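Side-chain contacts in tailspike protein (Siphovirus 9NA, PDB 3RIQ), which binds Salmonella lipopolysaccharide as the receptor-recognition spike of the phage tail and probably cleaves this receptor as an endorhamnosidase: residues A61-I64 against V68-W71; F193-T198 against T203-V208; I374-E377 against R381-G384; D460-S465 against A470-L475. All coordinates share one frame; numbering follows the deposited sequence. Where two conformers were deposited one is given.

Contact 1. Residues A61-I64 against V68-W71; sequences AKFI and VLNW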
loop_
_atom_site.group_PDB
_atom_site.type_symbol
_atom_site.label_atom_id
_atom_site.label_comp_id
_atom_site.label_asym_id
_atom_site.label_seq_id
_atom_site.Cartn_x
_atom_site.Cartn_y
_atom_site.Cartn_z
ATOM N N ALA A 61 1.690 -38.493 -0.741
ATOM C CA ALA A 61 2.282 -39.068 -1.952
ATOM C C ALA A 61 1.586 -38.415 -3.141
ATOM O O ALA A 61 0.738 -37.541 -2.926
ATOM C CB ALA A 61 2.101 -40.594 -1.947
ATOM N N LYS A 62 1.942 -38.781 -4.374
ATOM C CA LYS A 62 1.498 -38.052 -5.556
ATOM C C LYS A 62 0.462 -38.801 -6.358
ATOM O O LYS A 62 0.444 -40.038 -6.349
ATOM C CB LYS A 62 2.701 -37.808 -6.484
ATOM C CG LYS A 62 3.832 -37.058 -5.799
ATOM C CD LYS A 62 4.938 -36.777 -6.783
ATOM C CE LYS A 62 6.048 -35.984 -6.117
ATOM N NZ LYS A 62 6.748 -36.791 -5.068
ATOM N N PHE A 63 -0.379 -38.046 -7.071
ATOM C CA PHE A 63 -1.198 -38.596 -8.159
ATOM C C PHE A 63 -0.457 -38.404 -9.489
ATOM O O PHE A 63 -0.222 -37.252 -9.908
ATOM C CB PHE A 63 -2.547 -37.898 -8.218
ATOM C CG PHE A 63 -3.337 -37.993 -6.935
ATOM C CD1 PHE A 63 -3.726 -39.255 -6.414
ATOM C CD2 PHE A 63 -3.666 -36.843 -6.226
ATOM C CE1 PHE A 63 -4.486 -39.350 -5.212
ATOM C CE2 PHE A 63 -4.397 -36.924 -5.009
ATOM C CZ PHE A 63 -4.815 -38.182 -4.510
ATOM N N ILE A 64 -0.114 -39.511 -10.151
ATOM C CA ILE A 64 0.745 -39.488 -11.326
ATOM C C ILE A 64 -0.001 -39.970 -12.553
ATOM O O ILE A 64 -0.578 -41.055 -12.528
ATOM C CB ILE A 64 1.987 -40.395 -11.110
ATOM C CG1 ILE A 64 2.776 -39.967 -9.873
ATOM C CG2 ILE A 64 2.890 -40.439 -12.388
ATOM C CD1 ILE A 64 3.808 -41.019 -9.395
ATOM N N VAL A 68 -6.584 -36.610 -17.264
ATOM C CA VAL A 68 -7.455 -36.128 -16.203
ATOM C C VAL A 68 -7.833 -37.214 -15.190
ATOM O O VAL A 68 -8.153 -38.352 -15.566
ATOM C CB VAL A 68 -8.750 -35.472 -16.809
ATOM C CG1 VAL A 68 -9.648 -36.497 -17.498
ATOM C CG2 VAL A 68 -9.564 -34.774 -15.729
ATOM N N LEU A 69 -7.824 -36.841 -13.915
ATOM C CA LEU A 69 -8.384 -37.677 -12.831
ATOM C C LEU A 69 -9.628 -36.919 -12.305
ATOM O O LEU A 69 -9.507 -35.799 -11.780
ATOM C CB LEU A 69 -7.321 -37.857 -11.733
ATOM C CG LEU A 69 -7.760 -38.564 -10.433
ATOM C CD1 LEU A 69 -8.316 -39.995 -10.728
ATOM C CD2 LEU A 69 -6.551 -38.667 -9.493
ATOM N N ASN A 70 -10.818 -37.499 -12.468
ATOM C CA ASN A 70 -12.097 -36.859 -12.030
ATOM C C ASN A 70 -12.469 -37.249 -10.616
ATOM O O ASN A 70 -12.486 -38.449 -10.260
ATOM C CB ASN A 70 -13.246 -37.296 -12.957
ATOM C CG ASN A 70 -13.008 -36.929 -14.394
ATOM O OD1 ASN A 70 -12.619 -37.770 -15.236
ATOM N ND2 ASN A 70 -13.260 -35.683 -14.707
ATOM N N TRP A 71 -12.785 -36.246 -9.797
ATOM C CA TRP A 71 -13.291 -36.457 -8.442
ATOM C C TRP A 71 -14.729 -35.981 -8.380
ATOM O O TRP A 71 -15.018 -34.769 -8.522
ATOM C CB TRP A 71 -12.429 -35.716 -7.428
ATOM C CG TRP A 71 -11.126 -36.412 -7.089
ATOM C CD1 TRP A 71 -10.532 -37.497 -7.735
ATOM C CD2 TRP A 71 -10.267 -36.071 -6.010
ATOM N NE1 TRP A 71 -9.352 -37.828 -7.083
ATOM C CE2 TRP A 71 -9.167 -36.967 -6.032
ATOM C CE3 TRP A 71 -10.310 -35.068 -5.008
ATOM C CZ2 TRP A 71 -8.091 -36.876 -5.097
ATOM C CZ3 TRP A 71 -9.271 -34.996 -4.087
ATOM C CH2 TRP A 71 -8.168 -35.899 -4.135
#

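Contact 2. Residues F193-T198 against T203-V208; sequences FENHHT and TGNKVV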
loop_
_atom_site.group_PDB
_atom_site.type_symbol
_atom_site.label_atom_id
_atom_site.label_comp_id
_atom_site.label_asym_id
_atom_site.label_seq_id
_atom_site.Cartn_x
_atom_site.Cartn_y
_atom_site.Cartn_z
ATOM N N PHE A 193 -11.429 -22.056 -12.229
ATOM C CA PHE A 193 -12.813 -22.206 -11.754
ATOM C C PHE A 193 -13.716 -22.090 -12.973
ATOM O O PHE A 193 -13.927 -20.982 -13.517
ATOM C CB PHE A 193 -13.149 -21.178 -10.673
ATOM C CG PHE A 193 -12.213 -21.224 -9.509
ATOM C CD1 PHE A 193 -12.255 -22.314 -8.626
ATOM C CD2 PHE A 193 -11.279 -20.193 -9.295
ATOM C CE1 PHE A 193 -11.394 -22.397 -7.535
ATOM C CE2 PHE A 193 -10.414 -20.257 -8.173
ATOM C CZ PHE A 193 -10.482 -21.359 -7.306
ATOM N N GLU A 194 -14.182 -23.248 -13.465
ATOM C CA GLU A 194 -14.882 -23.341 -14.754
ATOM C C GLU A 194 -16.380 -23.498 -14.522
ATOM O O GLU A 194 -16.823 -24.597 -14.158
ATOM C CB GLU A 194 -14.340 -24.569 -15.494
ATOM C CG GLU A 194 -14.950 -24.812 -16.857
ATOM C CD GLU A 194 -14.525 -26.146 -17.418
ATOM O OE1 GLU A 194 -14.557 -27.136 -16.714
ATOM O OE2 GLU A 194 -14.145 -26.223 -18.583
ATOM N N ASN A 195 -17.161 -22.420 -14.715
ATOM C CA ASN A 195 -18.602 -22.451 -14.396
ATOM C C ASN A 195 -19.536 -22.136 -15.563
ATOM O O ASN A 195 -20.700 -21.843 -15.361
ATOM C CB ASN A 195 -18.915 -21.549 -13.182
ATOM C CG ASN A 195 -18.255 -22.049 -11.902
ATOM O OD1 ASN A 195 -17.065 -21.882 -11.718
ATOM N ND2 ASN A 195 -19.008 -22.699 -11.058
ATOM N N HIS A 196 -19.061 -22.253 -16.797
ATOM C CA HIS A 196 -19.927 -21.880 -17.916
ATOM C C HIS A 196 -20.932 -22.959 -18.362
ATOM O O HIS A 196 -21.731 -22.686 -19.238
ATOM C CB HIS A 196 -19.089 -21.498 -19.130
ATOM C CG HIS A 196 -18.359 -22.674 -19.690
ATOM N ND1 HIS A 196 -17.384 -23.339 -18.977
ATOM C CD2 HIS A 196 -18.502 -23.340 -20.858
ATOM C CE1 HIS A 196 -16.951 -24.362 -19.690
ATOM N NE2 HIS A 196 -17.608 -24.379 -20.845
ATOM N N HIS A 197 -20.888 -24.157 -17.785
ATOM C CA HIS A 197 -21.795 -25.222 -18.229
ATOM C C HIS A 197 -23.246 -24.966 -17.873
ATOM O O HIS A 197 -24.118 -25.623 -18.407
ATOM C CB HIS A 197 -21.385 -26.623 -17.744
ATOM C CG HIS A 197 -20.097 -27.125 -18.326
ATOM N ND1 HIS A 197 -19.154 -27.782 -17.570
ATOM C CD2 HIS A 197 -19.631 -27.139 -19.593
ATOM C CE1 HIS A 197 -18.137 -28.135 -18.337
ATOM N NE2 HIS A 197 -18.408 -27.763 -19.575
ATOM N N THR A 198 -23.530 -24.049 -16.956
ATOM C CA THR A 198 -24.938 -23.668 -16.702
ATOM C C THR A 198 -25.099 -22.156 -16.681
ATOM O O THR A 198 -24.093 -21.454 -16.684
ATOM C CB THR A 198 -25.537 -24.261 -15.394
ATOM O OG1 THR A 198 -25.153 -23.484 -14.253
ATOM C CG2 THR A 198 -25.120 -25.717 -15.197
ATOM N N THR A 203 -19.459 -18.907 -7.470
ATOM C CA THR A 203 -19.179 -17.886 -6.462
ATOM C C THR A 203 -18.387 -18.424 -5.290
ATOM O O THR A 203 -18.403 -19.629 -5.065
ATOM C CB THR A 203 -20.459 -17.157 -6.001
ATOM O OG1 THR A 203 -20.112 -15.897 -5.416
ATOM C CG2 THR A 203 -21.240 -17.997 -4.986
ATOM N N GLY A 204 -17.694 -17.526 -4.576
ATOM C CA GLY A 204 -16.927 -17.926 -3.412
ATOM C C GLY A 204 -15.633 -18.662 -3.713
ATOM O O GLY A 204 -15.023 -19.184 -2.798
ATOM N N ASN A 205 -15.233 -18.746 -4.988
ATOM C CA ASN A 205 -14.077 -19.531 -5.400
ATOM C C ASN A 205 -12.872 -18.608 -5.343
ATOM O O ASN A 205 -12.861 -17.500 -5.950
ATOM C CB ASN A 205 -14.271 -20.053 -6.808
ATOM C CG ASN A 205 -15.394 -21.068 -6.884
ATOM O OD1 ASN A 205 -15.535 -21.920 -5.984
ATOM N ND2 ASN A 205 -16.128 -21.047 -8.001
ATOM N N LYS A 206 -11.875 -19.004 -4.575
ATOM C CA LYS A 206 -10.741 -18.108 -4.285
ATOM C C LYS A 206 -9.419 -18.851 -4.108
ATOM O O LYS A 206 -9.411 -20.021 -3.654
ATOM C CB LYS A 206 -11.055 -17.242 -3.067
ATOM C CG LYS A 206 -11.086 -17.900 -1.762
ATOM C CD LYS A 206 -11.541 -16.888 -0.699
ATOM C CE LYS A 206 -12.954 -16.388 -1.042
ATOM N NZ LYS A 206 -13.507 -15.450 -0.079
ATOM N N VAL A 207 -8.327 -18.186 -4.451
ATOM C CA VAL A 207 -6.981 -18.658 -4.128
ATOM C C VAL A 207 -6.379 -17.624 -3.184
ATOM O O VAL A 207 -6.439 -16.406 -3.466
ATOM C CB VAL A 207 -6.136 -18.770 -5.418
ATOM C CG1 VAL A 207 -4.664 -19.219 -5.131
ATOM C CG2 VAL A 207 -6.834 -19.758 -6.423
ATOM N N VAL A 208 -5.751 -18.083 -2.093
ATOM C CA VAL A 208 -5.097 -17.172 -1.123
ATOM C C VAL A 208 -3.728 -17.713 -0.767
ATOM O O VAL A 208 -3.640 -18.813 -0.214
ATOM C CB VAL A 208 -5.950 -17.067 0.188
ATOM C CG1 VAL A 208 -5.258 -16.137 1.208
ATOM C CG2 VAL A 208 -7.388 -16.611 -0.136
#

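Contact 3. Residues I374-E377 against R381-G384; sequences IVCE and RLRG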
loop_
_atom_site.group_PDB
_atom_site.type_symbol
_atom_site.label_atom_id
_atom_site.label_comp_id
_atom_site.label_asym_id
_atom_site.label_seq_id
_atom_site.Cartn_x
_atom_site.Cartn_y
_atom_site.Cartn_z
ATOM N N ILE A 374 0.881 4.805 -19.903
ATOM C CA ILE A 374 -0.436 4.605 -19.301
ATOM C C ILE A 374 -1.459 5.033 -20.343
ATOM O O ILE A 374 -1.325 6.104 -20.960
ATOM C CB ILE A 374 -0.586 5.440 -18.011
ATOM C CG1 ILE A 374 0.332 4.890 -16.919
ATOM C CG2 ILE A 374 -2.060 5.428 -17.475
ATOM C CD1 ILE A 374 0.275 5.654 -15.586
ATOM N N VAL A 375 -2.438 4.168 -20.573
ATOM C CA VAL A 375 -3.538 4.442 -21.507
ATOM C C VAL A 375 -4.875 4.235 -20.827
ATOM O O VAL A 375 -5.070 3.213 -20.131
ATOM C CB VAL A 375 -3.501 3.481 -22.740
ATOM C CG1 VAL A 375 -4.750 3.673 -23.610
ATOM C CG2 VAL A 375 -2.217 3.702 -23.564
ATOM N N CYS A 376 -5.820 5.150 -21.061
ATOM C CA CYS A 376 -7.233 4.896 -20.746
ATOM C C CYS A 376 -8.020 5.257 -21.984
ATOM O O CYS A 376 -7.831 6.368 -22.580
ATOM C CB CYS A 376 -7.752 5.761 -19.601
ATOM S SG CYS A 376 -6.891 5.571 -18.021
ATOM N N GLU A 377 -8.932 4.362 -22.356
ATOM C CA GLU A 377 -9.715 4.510 -23.571
ATOM C C GLU A 377 -11.049 5.225 -23.331
ATOM O O GLU A 377 -11.674 5.718 -24.281
ATOM C CB GLU A 377 -9.954 3.134 -24.246
ATOM C CG GLU A 377 -8.707 2.437 -24.711
ATOM C CD GLU A 377 -8.357 2.714 -26.141
ATOM O OE1 GLU A 377 -8.913 3.673 -26.734
ATOM O OE2 GLU A 377 -7.544 1.944 -26.702
ATOM N N ARG A 381 -11.196 8.107 -13.931
ATOM C CA ARG A 381 -10.759 9.170 -13.012
ATOM C C ARG A 381 -9.468 8.665 -12.369
ATOM O O ARG A 381 -9.485 7.630 -11.685
ATOM C CB ARG A 381 -11.829 9.418 -11.930
ATOM C CG ARG A 381 -13.136 9.979 -12.514
ATOM C CD ARG A 381 -14.350 9.790 -11.597
ATOM N NE ARG A 381 -14.722 8.378 -11.463
ATOM C CZ ARG A 381 -15.529 7.681 -12.284
ATOM N NH1 ARG A 381 -16.075 8.262 -13.348
ATOM N NH2 ARG A 381 -15.797 6.383 -12.016
ATOM N N LEU A 382 -8.365 9.381 -12.587
ATOM C CA LEU A 382 -7.038 8.939 -12.129
ATOM C C LEU A 382 -6.513 9.900 -11.089
ATOM O O LEU A 382 -6.542 11.136 -11.328
ATOM C CB LEU A 382 -6.039 8.906 -13.289
ATOM C CG LEU A 382 -6.262 7.864 -14.395
ATOM C CD1 LEU A 382 -7.468 8.209 -15.242
ATOM C CD2 LEU A 382 -5.028 7.768 -15.271
ATOM N N ARG A 383 -6.033 9.366 -9.959
ATOM C CA ARG A 383 -5.502 10.229 -8.872
ATOM C C ARG A 383 -4.244 9.583 -8.328
ATOM O O ARG A 383 -4.306 8.449 -7.849
ATOM C CB ARG A 383 -6.493 10.472 -7.722
ATOM C CG ARG A 383 -7.879 10.987 -8.084
ATOM C CD ARG A 383 -8.855 9.882 -8.080
ATOM N NE ARG A 383 -10.265 10.256 -8.245
ATOM C CZ ARG A 383 -11.238 9.340 -8.334
ATOM N NH1 ARG A 383 -10.939 8.034 -8.260
ATOM N NH2 ARG A 383 -12.494 9.714 -8.518
ATOM N N GLY A 384 -3.126 10.299 -8.363
ATOM C CA GLY A 384 -1.901 9.778 -7.804
ATOM C C GLY A 384 -1.227 8.863 -8.799
ATOM O O GLY A 384 -1.352 7.644 -8.714
#

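Contact 4. Residues D460-S465 against A470-L475; sequences DCQVAS and ASIVKL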
loop_
_atom_site.group_PDB
_atom_site.type_symbol
_atom_site.label_atom_id
_atom_site.label_comp_id
_atom_site.label_asym_id
_atom_site.label_seq_id
_atom_site.Cartn_x
_atom_site.Cartn_y
_atom_site.Cartn_z
ATOM N N ASP A 460 17.597 32.321 -14.453
ATOM C CA ASP A 460 18.790 31.915 -15.194
ATOM C C ASP A 460 20.030 32.286 -14.400
ATOM O O ASP A 460 20.365 33.475 -14.301
ATOM C CB ASP A 460 18.782 32.592 -16.579
ATOM C CG ASP A 460 19.962 32.179 -17.454
ATOM O OD1 ASP A 460 19.802 32.236 -18.695
ATOM O OD2 ASP A 460 21.034 31.804 -16.926
ATOM N N CYS A 461 20.718 31.286 -13.843
ATOM C CA CYS A 461 21.885 31.542 -12.999
ATOM C C CYS A 461 23.118 31.766 -13.848
ATOM O O CYS A 461 23.520 30.892 -14.613
ATOM C CB CYS A 461 22.126 30.371 -12.045
ATOM S SG CYS A 461 23.597 30.630 -10.985
ATOM N N GLN A 462 23.675 32.973 -13.724
ATOM C CA GLN A 462 24.853 33.387 -14.475
ATOM C C GLN A 462 26.158 33.185 -13.724
ATOM O O GLN A 462 27.215 32.978 -14.362
ATOM C CB GLN A 462 24.711 34.862 -14.900
ATOM C CG GLN A 462 23.636 35.072 -15.928
ATOM C CD GLN A 462 23.982 34.404 -17.241
ATOM O OE1 GLN A 462 24.932 34.801 -17.910
ATOM N NE2 GLN A 462 23.233 33.362 -17.600
ATOM N N VAL A 463 26.111 33.294 -12.400
ATOM C CA VAL A 463 27.281 32.965 -11.544
ATOM C C VAL A 463 26.786 32.019 -10.443
ATOM O O VAL A 463 25.925 32.398 -9.641
ATOM C CB VAL A 463 27.971 34.233 -10.954
ATOM C CG1 VAL A 463 29.097 33.842 -9.969
ATOM C CG2 VAL A 463 28.549 35.155 -12.085
ATOM N N ALA A 464 27.320 30.796 -10.428
ATOM C CA ALA A 464 26.916 29.761 -9.477
ATOM C C ALA A 464 28.043 29.627 -8.477
ATOM O O ALA A 464 28.850 28.695 -8.565
ATOM C CB ALA A 464 26.699 28.414 -10.195
ATOM N N SER A 465 28.175 30.603 -7.589
ATOM C CA SER A 465 29.160 30.533 -6.519
ATOM C C SER A 465 28.379 30.701 -5.241
ATOM O O SER A 465 27.628 31.680 -5.107
ATOM C CB SER A 465 30.168 31.680 -6.613
ATOM O OG SER A 465 30.878 31.666 -7.834
ATOM N N ALA A 470 24.738 35.136 -9.106
ATOM C CA ALA A 470 24.193 36.159 -10.003
ATOM C C ALA A 470 23.202 35.489 -10.944
ATOM O O ALA A 470 23.429 34.360 -11.410
ATOM C CB ALA A 470 25.279 36.857 -10.805
ATOM N N SER A 471 22.104 36.195 -11.220
ATOM C CA SER A 471 21.057 35.678 -12.086
ATOM C C SER A 471 20.370 36.752 -12.932
ATOM O O SER A 471 20.435 37.964 -12.637
ATOM C CB SER A 471 19.975 34.955 -11.255
ATOM O OG SER A 471 19.162 35.908 -10.562
ATOM N N ILE A 472 19.668 36.266 -13.955
ATOM C CA ILE A 472 18.737 37.071 -14.734
ATOM C C ILE A 472 17.349 36.441 -14.574
ATOM O O ILE A 472 17.222 35.207 -14.595
ATOM C CB ILE A 472 19.133 37.110 -16.229
ATOM C CG1 ILE A 472 20.567 37.624 -16.401
ATOM C CG2 ILE A 472 18.181 38.008 -17.001
ATOM C CD1 ILE A 472 21.096 37.433 -17.842
ATOM N N VAL A 473 16.323 37.272 -14.335
ATOM C CA VAL A 473 14.928 36.792 -14.283
ATOM C C VAL A 473 14.228 37.236 -15.573
ATOM O O VAL A 473 14.439 38.369 -16.038
ATOM C CB VAL A 473 14.264 37.368 -13.028
ATOM C CG1 VAL A 473 12.701 37.231 -13.046
ATOM C CG2 VAL A 473 14.873 36.705 -11.781
ATOM N N LYS A 474 13.408 36.376 -16.154
ATOM C CA LYS A 474 12.749 36.666 -17.420
ATOM C C LYS A 474 11.302 36.234 -17.343
ATOM O O LYS A 474 10.981 35.239 -16.652
ATOM C CB LYS A 474 13.407 35.925 -18.588
ATOM C CG LYS A 474 14.904 36.055 -18.650
ATOM C CD LYS A 474 15.468 35.058 -19.652
ATOM C CE LYS A 474 16.972 35.148 -19.666
ATOM N NZ LYS A 474 17.626 34.172 -20.596
ATOM N N LEU A 475 10.431 36.925 -18.073
ATOM C CA LEU A 475 9.018 36.544 -18.161
ATOM C C LEU A 475 8.509 36.930 -19.539
ATOM O O LEU A 475 8.720 38.079 -19.969
ATOM C CB LEU A 475 8.189 37.243 -17.069
ATOM C CG LEU A 475 6.664 37.026 -17.065
ATOM C CD1 LEU A 475 6.306 35.530 -16.888
ATOM C CD2 LEU A 475 5.949 37.903 -15.988
HETATM O O HOH W 1 17.510 31.695 -19.877
#

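Contact 1. Residues A61-I64 against V68-W71
F63 meets L69 and W71 across a corner of the right-handed beta-helix, where two successive strands of the chain face one another through the interior. K62 bonds D39 OD1 through its backbone N, and its side chain touches H84 and H86. F63 turns inward instead. Its first torsion (chi1 -58°) sets the ring anti to the carbonyl carbon, and the side chain crosses those of L69 and W71 at about a right angle. Near the root of the ring, F63 CG lies 4.2 Å from L69 CD2. At its far end, F63 CZ comes to 3.6 Å from W71 CZ2, within the plane of the indole. The two aromatics form an offset edge-to-face pair, W71 giving the edge, with planes at 87° and the centroids of the F63 ring and the six-membered ring of W71 5.6 Å apart. W71 enters a second edge-to-face pair with F50, while M85 packs on F63. I64 bonds through its backbone to Y40 and F42, as F63 does to H84 and H86. The chemistry between the segments is apolar: dispersion and an offset edge-to-face aromatic contact hold them, while the backbone hydrogen bonds run to neighbouring coils.

Contact 2. Residues F193-T198 against T203-V208
N205 lays its CB over the centre of the F193 ring, 3.6 Å from the centroid and only 13° off the ring normal, a well-centred CH-pi contact. Ring and amide planes are just 11° apart, and the two side chains slide past each other in opposite directions, so the amide runs back beside the root of the phenylalanine: N205 ND2 is 4.0 Å from F193 CB. V207 reaches the same ring differently, its CG2 lying near the ring plane, 4.0 Å from F193 CE2. With CG2 anti to the carbonyl carbon (CG1 takes the position anti to the backbone N, chi1 178°), this methyl is the branch that meets the rim. The fourth participant, N195, brings OD1 to 3.9 Å from N205 ND2, too far for a hydrogen bond.

What positions the two asparagines lies in adjacent coils. N225 serves both amides, its ND2 donating to N195 OD1 and its OD1 accepting from N205 ND2; C173 O binds ND2 of both, and I176 N holds N205 OD1. I176 and V220 add apolar cover to F193. Bonds at both ends of the N205 amide should restrict its rotation and so help keep CB over the ring. Polar side chains thus sit in the interior because their demands are met there, and the F193 ring packs against the CB of N205.

Contact 3. Residues I374-E377 against R381-G384
Two consecutive strands of one beta-helix coil, joined by the short loop 377-380, face each other across the interior of the solenoid, and I374, C376 and L382 meet between them. The backbones stay well apart, the nearest CA atoms being those of C376 and R381 at 9.5 Å, so side chains alone span the gap. L382 does most of the bridging. C376 SG meets both its methyls almost equally, with CD1 at 3.9 Å and CD2 at 4.0 Å, so the sulfur rests against the fork of the leucine. The side chain reaches this pose through a chi1 of -67° combined with a chi2 of 71°, an uncommon pairing for leucine. L382 CD2 also approaches I374 CG2, more loosely, at 4.4 Å. I374 and C376 lie two residues apart and turn to the same side of their strand, whereas V375 between them points away.

On the other strand R381 and R383 alternate with L382 and face outward, both bonding D355 OD1 in salt bridges, R381 through NE and R383 through NH1. R383 NE also hydrogen-bonds H388 ND1 of the second subunit, so the outer side of this strand belongs to the trimer interface. The inner side is continuous with the stack of coils: strand 374-376 runs parallel between 347-349 and 397-399, strand 381-388 between 355-362 and 402-409, and I356, I359 and S402 from these neighbours close around the three residues.

Contact 4. Residues D460-S465 against A470-L475
D460 and I472 exchange two backbone hydrogen bonds, both 2.9 Å between N and O, as an antiparallel hydrogen-bonded pair; C461 and S471 follow as a non-hydrogen-bonded pair, and then the register slips by one, Q462 and V463 both facing A470. A470 O takes Q462 N at 2.7 Å and V463 N at 3.1 Å from the same face of its carbonyl plane, the second far straighter (170° against 144°).

Beside this bulge V463 CB packs 3.8 Å from A470 CB. Q462 CG lies 4.0 Å from I472 CD1. Bent at chi2, the glutamine doubles back so that NE2 donates to D460 OD2 at 2.8 Å, meeting it from above the carboxylate plane. The other oxygen serves the extended K474: D460 OD1 and K474 NZ form a salt bridge whose direct bond, at 3.5 Å, is weak, while a water donates to OD1 and accepts from NZ, 2.6 Å from each. Both carboxylate oxygens thus have partners, which probably favours the charged form. The opposite face turns to another chain, where S471 OG bonds S454 O and I478 N of the third subunit.

Here strands 455-461 and 470-479 form a beta hairpin interrupted by a classic beta bulge, within the antiparallel sheet that follows the parallel coils.

How the contacts relate
Contacts 1, 2 and 3 are buried along the parallel beta-helix; contact 4, about 76 Å from contact 1 between centres, lies partly exposed in the antiparallel sheet. The first three join parts of the chain that face each other across the coil without sharing backbone bonds, so side chains carry nearly all of the contact: an offset edge-to-face ring pair in contact 1, a methylene over a ring in contact 2, sulfur and methyls in contact 3. Contact 4 joins adjacent strands, which accounts for its backbone bonding; it adds a bulge and a water-bridged salt bridge. Other subunits reach the arginines beside contact 3 and the S471 face of contact 4, but neither contact 1 nor 2.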